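Side-chain contacts in uncharacterized protein PA2218 (Pseudomonas aeruginosa, PDB 2HDW), which is uncharacterized but adopts an alpha/beta hydrolase fold and is probably a hydrolase: residues Tyr204-Thr207 with Arg208-Ser211; Thr285-Thr288 with Pro289-Phe292. One frame throughout, in Å; residues are numbered along the deposited sequence.

Contact 1: Tyr204-Thr207 with Arg208-Ser211; sequences YDMT and RVMS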
loop_
_atom_site.group_PDB
_atom_site.type_symbol
_atom_site.label_atom_id
_atom_site.label_comp_id
_atom_site.label_asym_id
_atom_site.label_seq_id
_atom_site.Cartn_x
_atom_site.Cartn_y
_atom_site.Cartn_z
ATOM N N TYR A 204 4.114 -7.426 2.431
ATOM C CA TYR A 204 5.189 -7.316 3.411
ATOM C C TYR A 204 4.413 -6.948 4.674
ATOM O O TYR A 204 3.327 -6.373 4.589
ATOM C CB TYR A 204 6.091 -6.109 3.136
ATOM C CG TYR A 204 7.394 -6.327 2.400
ATOM C CD1 TYR A 204 7.413 -6.777 1.080
ATOM C CD2 TYR A 204 8.607 -5.939 2.979
ATOM C CE1 TYR A 204 8.600 -6.818 0.350
ATOM C CE2 TYR A 204 9.799 -5.977 2.257
ATOM C CZ TYR A 204 9.787 -6.411 0.940
ATOM O OH TYR A 204 10.948 -6.384 0.195
ATOM N N ASP A 205 4.953 -7.289 5.834
ATOM C CA ASP A 205 4.364 -6.858 7.096
ATOM C C ASP A 205 5.481 -5.879 7.455
ATOM O O ASP A 205 6.551 -6.307 7.891
ATOM C CB ASP A 205 4.309 -7.996 8.123
ATOM C CG ASP A 205 4.020 -7.496 9.533
ATOM O OD1 ASP A 205 4.321 -6.319 9.815
ATOM O OD2 ASP A 205 3.517 -8.276 10.371
ATOM N N MET A 206 5.267 -4.582 7.237
ATOM C CA MET A 206 6.323 -3.616 7.515
ATOM C C MET A 206 6.861 -3.569 8.952
ATOM O O MET A 206 8.026 -3.207 9.153
ATOM C CB MET A 206 5.908 -2.207 7.059
ATOM C CG MET A 206 5.727 -2.038 5.530
ATOM S SD MET A 206 7.109 -2.645 4.470
ATOM C CE MET A 206 8.445 -1.632 5.123
ATOM N N THR A 207 6.049 -3.925 9.953
ATOM C CA THR A 207 6.552 -3.894 11.326
ATOM C C THR A 207 7.516 -5.060 11.519
ATOM O O THR A 207 8.532 -4.939 12.209
ATOM C CB THR A 207 5.413 -3.969 12.395
ATOM O OG1 THR A 207 4.733 -5.232 12.315
ATOM C CG2 THR A 207 4.423 -2.835 12.189
ATOM N N ARG A 208 7.208 -6.187 10.886
ATOM C CA ARG A 208 8.075 -7.354 10.990
ATOM C C ARG A 208 9.406 -7.110 10.278
ATOM O O ARG A 208 10.468 -7.390 10.829
ATOM C CB ARG A 208 7.398 -8.587 10.385
ATOM C CG ARG A 208 8.284 -9.827 10.357
ATOM C CD ARG A 208 7.606 -10.981 9.627
ATOM N NE ARG A 208 6.564 -11.611 10.435
ATOM C CZ ARG A 208 6.797 -12.518 11.381
ATOM N NH1 ARG A 208 8.040 -12.914 11.635
ATOM N NH2 ARG A 208 5.789 -13.016 12.082
ATOM N N VAL A 209 9.361 -6.573 9.061
ATOM C CA VAL A 209 10.601 -6.355 8.324
ATOM C C VAL A 209 11.512 -5.318 8.979
ATOM O O VAL A 209 12.733 -5.465 8.961
ATOM C CB VAL A 209 10.334 -5.960 6.846
ATOM C CG1 VAL A 209 9.825 -4.532 6.745
ATOM C CG2 VAL A 209 11.607 -6.131 6.040
ATOM N N MET A 210 10.932 -4.275 9.567
ATOM C CA MET A 210 11.754 -3.263 10.218
ATOM C C MET A 210 12.273 -3.724 11.578
ATOM O O MET A 210 13.328 -3.271 12.040
ATOM C CB MET A 210 10.980 -1.951 10.363
ATOM C CG MET A 210 10.987 -1.137 9.077
ATOM S SD MET A 210 10.587 0.590 9.271
ATOM C CE MET A 210 9.079 0.662 8.398
ATOM N N SER A 211 11.539 -4.633 12.209
ATOM C CA SER A 211 11.934 -5.148 13.514
ATOM C C SER A 211 12.902 -6.330 13.426
ATOM O O SER A 211 13.866 -6.401 14.197
ATOM C CB SER A 211 10.696 -5.565 14.310
ATOM O OG SER A 211 9.866 -4.447 14.570
HETATM O O HOH W 1 3.710 -10.911 10.174
#

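Contact 2: Thr285-Thr288 with Pro289-Phe292; sequences TMTT and PLSF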
loop_
_atom_site.group_PDB
_atom_site.type_symbol
_atom_site.label_atom_id
_atom_site.label_comp_id
_atom_site.label_asym_id
_atom_site.label_seq_id
_atom_site.Cartn_x
_atom_site.Cartn_y
_atom_site.Cartn_z
ATOM N N THR A 285 12.137 9.625 6.785
ATOM C CA THR A 285 12.972 10.310 7.763
ATOM C C THR A 285 13.769 9.201 8.428
ATOM O O THR A 285 13.318 8.051 8.467
ATOM C CB THR A 285 12.123 10.983 8.839
ATOM O OG1 THR A 285 11.288 9.994 9.458
ATOM C CG2 THR A 285 11.258 12.078 8.231
ATOM N N MET A 286 14.946 9.536 8.948
ATOM C CA MET A 286 15.783 8.544 9.609
ATOM C C MET A 286 15.094 7.917 10.820
ATOM O O MET A 286 15.312 6.749 11.119
ATOM C CB MET A 286 17.125 9.169 10.032
ATOM C CG MET A 286 18.107 9.398 8.871
ATOM S SD MET A 286 19.739 9.998 9.402
ATOM C CE MET A 286 20.465 8.478 9.939
ATOM N N THR A 287 14.240 8.665 11.512
ATOM C CA THR A 287 13.580 8.098 12.689
ATOM C C THR A 287 12.225 7.408 12.458
ATOM O O THR A 287 11.568 6.983 13.413
ATOM C CB THR A 287 13.451 9.163 13.811
ATOM O OG1 THR A 287 12.801 10.339 13.308
ATOM C CG2 THR A 287 14.837 9.542 14.324
ATOM N N THR A 288 11.818 7.265 11.199
ATOM C CA THR A 288 10.541 6.614 10.885
ATOM C C THR A 288 10.375 5.214 11.494
ATOM O O THR A 288 9.302 4.873 11.990
ATOM C CB THR A 288 10.321 6.526 9.346
ATOM O OG1 THR A 288 9.811 7.778 8.866
ATOM C CG2 THR A 288 9.337 5.410 8.993
ATOM N N PRO A 289 11.432 4.385 11.467
ATOM C CA PRO A 289 11.353 3.028 12.026
ATOM C C PRO A 289 10.912 2.888 13.493
ATOM O O PRO A 289 10.411 1.844 13.889
ATOM C CB PRO A 289 12.766 2.487 11.813
ATOM C CG PRO A 289 13.223 3.214 10.575
ATOM C CD PRO A 289 12.749 4.615 10.843
ATOM N N LEU A 290 11.095 3.926 14.300
ATOM C CA LEU A 290 10.723 3.840 15.712
ATOM C C LEU A 290 9.317 3.310 15.997
ATOM O O LEU A 290 9.134 2.504 16.912
ATOM C CB LEU A 290 10.909 5.195 16.390
ATOM C CG LEU A 290 12.366 5.617 16.586
ATOM C CD1 LEU A 290 12.417 7.062 17.020
ATOM C CD2 LEU A 290 13.041 4.706 17.621
ATOM N N SER A 291 8.323 3.747 15.232
ATOM C CA SER A 291 6.960 3.271 15.472
ATOM C C SER A 291 6.785 1.829 15.013
ATOM O O SER A 291 6.254 0.999 15.752
ATOM C CB SER A 291 5.931 4.172 14.772
ATOM O OG SER A 291 6.152 4.214 13.375
ATOM N N PHE A 292 7.243 1.536 13.794
ATOM C CA PHE A 292 7.142 0.193 13.223
ATOM C C PHE A 292 7.864 -0.869 14.043
ATOM O O PHE A 292 7.393 -2.001 14.161
ATOM C CB PHE A 292 7.696 0.193 11.792
ATOM C CG PHE A 292 6.822 0.920 10.811
ATOM C CD1 PHE A 292 5.779 0.257 10.166
ATOM C CD2 PHE A 292 7.029 2.273 10.545
ATOM C CE1 PHE A 292 4.950 0.930 9.268
ATOM C CE2 PHE A 292 6.207 2.958 9.652
ATOM C CZ PHE A 292 5.165 2.283 9.011
HETATM O O HOH W 2 7.499 6.700 12.698
#

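Contact 1: Tyr204-Thr207 with Arg208-Ser211
Asp205 meets Arg208 N through its carboxylate oxygen OD1, at 3.1 Å, in the N-cap bond of helix 206-212. The aspartate CG stands anti to its own backbone N (chi1 166°), which swings the carboxylate over the first turn of the helix. There the Arg208 N-H comes to OD1 from well above the carboxylate plane, while the hydroxyl OG1 of Thr207 approaches the same oxygen on its syn side, close to that plane, at 2.8 Å. A weak bond from Thr207 N to OD1 adds to these, and together they fix the rotation of the carboxylate. The helix is the next element after strand 197-201 in the alpha/beta hydrolase fold, reached through a short connection, and the cap marks its start. The other oxygen, OD2, faces the Arg208 side chain. OD2 and Arg208 NE are 4.5 Å apart, too far for a salt bridge, and water 1 bridges them, 2.6 Å from OD2 and in the guanidinium plane; the carboxylate and guanidinium planes stand nearly perpendicular. On another side of the turn the Met206 chain is bent at both chi2 and chi3, which lays it alongside Val209 and brings CE to 3.6 Å from Val209 CG1. The same methyl lies 4.0 Å from Met210 CE. The other Val209 branch, CG2, comes obliquely to CE2 of the Tyr204 ring at 4.2 Å. Beyond it Tyr204 OH bonds to the side chains of Tyr214, Tyr263 and His318, and its ring stacks on Phe322. One turn on, Thr207 O takes two donors of Ser211, OG at 2.8 Å and the backbone N, from opposite faces of its carbonyl plane.

Contact 2: Thr285-Thr288 with Pro289-Phe292
Thr288 and Phe292 meet where the methyl CG2 of the threonine comes to 4.0 Å from the ring atom CE2. Followed outward from its backbone, the Thr288 side chain first presents CB to the Pro289 ring, 3.4 Å from CD, a closeness largely imposed by the peptide link to proline; the two side chains are set at about a right angle. At CB it divides. The hydroxyl OG1 turns back to Thr285 OG1 at 2.7 Å, a bond in which either hydroxyl could donate, across a type I beta turn that is closed by the backbone bond from Thr288 N to Thr285 O. The other branch, CG2, anti to the backbone N and beside the carbonyl carbon, borders Pro289 N before reaching the phenylalanine. The Phe292 ring also turns an edge to Thr288 O, which lies in the ring plane 3.7 Å from CD2. Water 2 donates to that carbonyl at 2.7 Å and accepts from Ser291 OG. Earlier in the turn, Thr287 O receives Leu290 N at 3.2 Å from above its carbonyl plane, while Thr287 CB packs at 4.0 Å against CD1 of Leu290. Proline offers no N-H here; Pro289 CD lies beside Met286 O. The beta turn leads straight into the short, weakly bonded helix 289-292. Met286, Thr287 and Leu290 pack on helix 220-240, and Ser291 touches Pro148 at the start of helix 148-164. Phe292 contacts that helix too and meets Phe105 with steeply inclined ring planes, while Met206, Thr207 and Met210 bring helix 206-212 against it.

Contact 1 closes before contact 2 opens, and the chain between them passes through helices 220-240 and 258-267. Their centres nevertheless lie about 12 Å apart, on the same side of the chain's centre, and the two short helices 206-212 and 289-292 touch. Met210 CE comes 3.3 Å from Phe292 CG, Met210 SD rests near Pro289, and Thr207 CB packs on Phe292 O. Residues 204-211 follow sheet strand 197-201, whereas 285-292 precede strand 309-314, its neighbour in the sheet. Both lie in the helical insertion between these strands, a place where alpha/beta hydrolases commonly carry a cap, and their contact ties the beginning of that insertion to its later part.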